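Side-chain contact in diaminopropionate ammonia-lyase (Escherichia coli, PDB 4D9I), which breaks down both L- and D-2,3-diaminopropionate to pyruvate and ammonia by alpha,beta-elimination, using pyridoxal 5'-phosphate as cofactor: residues Leu89-His94 with Tyr195-Thr200. Sequence-based numbering, arbitrary orientation.
Sequences LCEKYH and YTKIPT
The flat carboxylate of Glu91 receives the ammonium of Lys197 on the syn lone pair of OE1, the side of the second oxygen, with NZ only slightly off the carboxylate plane. The grip is one-sided: Lys197 NZ sits 2.6 Å from Glu91 OE1 but 4.1 Å from OE2, so this is a single hydrogen-bonded salt bridge and not a fork over both oxygens. Away from the bridge, Lys92 O lies over the centre of one face of the His94 ring, 4.2 Å above its plane; this belongs to the helix end rather than to the bridge. The ring of Tyr195 stacks with that of Trp192.

The two charged chains reach out from opposite directions. Glu91 runs extended beyond CG, while Lys197 bends at chi3 (78°), bringing NZ up to the carboxylate and leaving CE 3.5 Å from OE1. Behind them the backbones stay well apart, the closest CA atoms being those of Glu91 and Ile198 at 11.7 Å. Both residues are exposed, so solvent probably weakens the attraction. Glu91 lies near the C-terminal end of its helix, where His94 closes a Schellman motif, and Lys197 starts the first turn of the other. In that first turn, Thr196 O accepts from both Thr200 N and Thr200 OG1, which approach opposite faces of its plane.

This is a surface bridge between helices 81-93 and 197-206, away from Lys77, which carries the cofactor, and from Asp120, the probable proton acceptor for the L-isomer, in this fold type II enzyme. Tyr93 OH bonds to Glu111 O, just before strand 114-118, and Tyr195 OH to Val186 O in strand 185-186, its neighbour in the four-stranded parallel sheet; Pro199 and Thr200 pack on Leu297 of helix 296-305.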
# COMPACT_ATOMS: atom_id res chain seq x y z
N LEU B 89 -25.98 24.16 22.33
CA LEU B 89 -26.64 25.30 21.72
C LEU B 89 -28.16 25.23 21.94
O LEU B 89 -28.78 26.24 22.34
CB LEU B 89 -26.28 25.44 20.23
CG LEU B 89 -26.52 26.86 19.71
CD1 LEU B 89 -25.56 27.84 20.38
CD2 LEU B 89 -26.43 26.96 18.19
N CYS B 90 -28.74 24.06 21.74
CA CYS B 90 -30.17 23.87 21.98
C CYS B 90 -30.56 24.17 23.42
O CYS B 90 -31.59 24.80 23.69
CB CYS B 90 -30.62 22.47 21.56
SG CYS B 90 -30.68 22.32 19.75
N GLU B 91 -29.72 23.72 24.35
CA GLU B 91 -29.90 24.00 25.77
C GLU B 91 -29.91 25.51 26.07
O GLU B 91 -30.79 26.01 26.77
CB GLU B 91 -28.83 23.29 26.59
CG GLU B 91 -29.26 22.91 28.00
CD GLU B 91 -28.33 21.88 28.61
OE1 GLU B 91 -27.16 22.24 28.87
OE2 GLU B 91 -28.75 20.71 28.80
N LYS B 92 -28.94 26.24 25.52
CA LYS B 92 -28.87 27.69 25.72
C LYS B 92 -30.09 28.39 25.11
O LYS B 92 -30.72 29.20 25.77
CB LYS B 92 -27.58 28.27 25.14
CG LYS B 92 -27.36 29.73 25.49
CD LYS B 92 -26.29 30.32 24.59
N TYR B 93 -30.42 28.05 23.86
CA TYR B 93 -31.50 28.72 23.15
C TYR B 93 -32.90 28.17 23.46
O TYR B 93 -33.87 28.60 22.86
CB TYR B 93 -31.27 28.70 21.63
CG TYR B 93 -30.05 29.45 21.14
CD1 TYR B 93 -29.38 30.36 21.96
CD2 TYR B 93 -29.58 29.26 19.84
CE1 TYR B 93 -28.26 31.04 21.51
CE2 TYR B 93 -28.46 29.93 19.38
CZ TYR B 93 -27.80 30.82 20.21
OH TYR B 93 -26.69 31.50 19.74
N HIS B 94 -32.98 27.24 24.41
CA HIS B 94 -34.25 26.62 24.81
C HIS B 94 -34.93 25.95 23.65
O HIS B 94 -36.12 26.13 23.41
CB HIS B 94 -35.18 27.63 25.52
CG HIS B 94 -34.66 28.13 26.85
ND1 HIS B 94 -34.08 27.32 27.75
CD2 HIS B 94 -34.68 29.40 27.43
CE1 HIS B 94 -33.72 28.03 28.84
NE2 HIS B 94 -34.10 29.30 28.64
N TYR B 195 -17.64 17.39 35.58
CA TYR B 195 -17.72 17.48 34.13
C TYR B 195 -18.08 16.15 33.51
O TYR B 195 -17.20 15.33 33.26
CB TYR B 195 -16.37 17.95 33.56
CG TYR B 195 -16.38 18.35 32.10
CD1 TYR B 195 -15.97 17.46 31.10
CD2 TYR B 195 -16.78 19.64 31.71
CE1 TYR B 195 -15.98 17.83 29.77
CE2 TYR B 195 -16.80 20.02 30.39
CZ TYR B 195 -16.40 19.11 29.41
OH TYR B 195 -16.41 19.50 28.11
N THR B 196 -19.37 15.90 33.28
CA THR B 196 -19.77 14.63 32.64
C THR B 196 -20.89 14.76 31.59
O THR B 196 -21.11 13.83 30.82
CB THR B 196 -20.25 13.59 33.66
OG1 THR B 196 -21.43 14.08 34.28
CG2 THR B 196 -19.18 13.23 34.70
N LYS B 197 -21.59 15.90 31.58
CA LYS B 197 -22.70 16.10 30.65
C LYS B 197 -22.23 16.07 29.19
O LYS B 197 -22.78 15.33 28.35
CB LYS B 197 -23.40 17.41 30.97
CG LYS B 197 -24.67 17.69 30.18
CD LYS B 197 -25.27 19.04 30.59
CE LYS B 197 -24.49 20.18 29.94
NZ LYS B 197 -25.06 21.52 30.27
N ILE B 198 -21.21 16.87 28.90
CA ILE B 198 -20.66 16.98 27.55
C ILE B 198 -20.04 15.65 27.06
O ILE B 198 -20.43 15.16 26.01
CB ILE B 198 -19.74 18.23 27.41
CG1 ILE B 198 -20.59 19.50 27.45
CG2 ILE B 198 -18.90 18.15 26.12
CD1 ILE B 198 -19.86 20.76 27.91
N PRO B 199 -19.10 15.04 27.82
CA PRO B 199 -18.57 13.73 27.36
C PRO B 199 -19.62 12.61 27.21
O PRO B 199 -19.44 11.74 26.38
CB PRO B 199 -17.57 13.33 28.46
CG PRO B 199 -17.74 14.29 29.56
CD PRO B 199 -18.40 15.53 29.02
N THR B 200 -20.68 12.63 28.01
CA THR B 200 -21.79 11.72 27.79
C THR B 200 -22.39 11.93 26.38
O THR B 200 -22.58 10.95 25.64
CB THR B 200 -22.87 11.89 28.88
OG1 THR B 200 -22.29 11.54 30.15
CG2 THR B 200 -24.07 10.99 28.62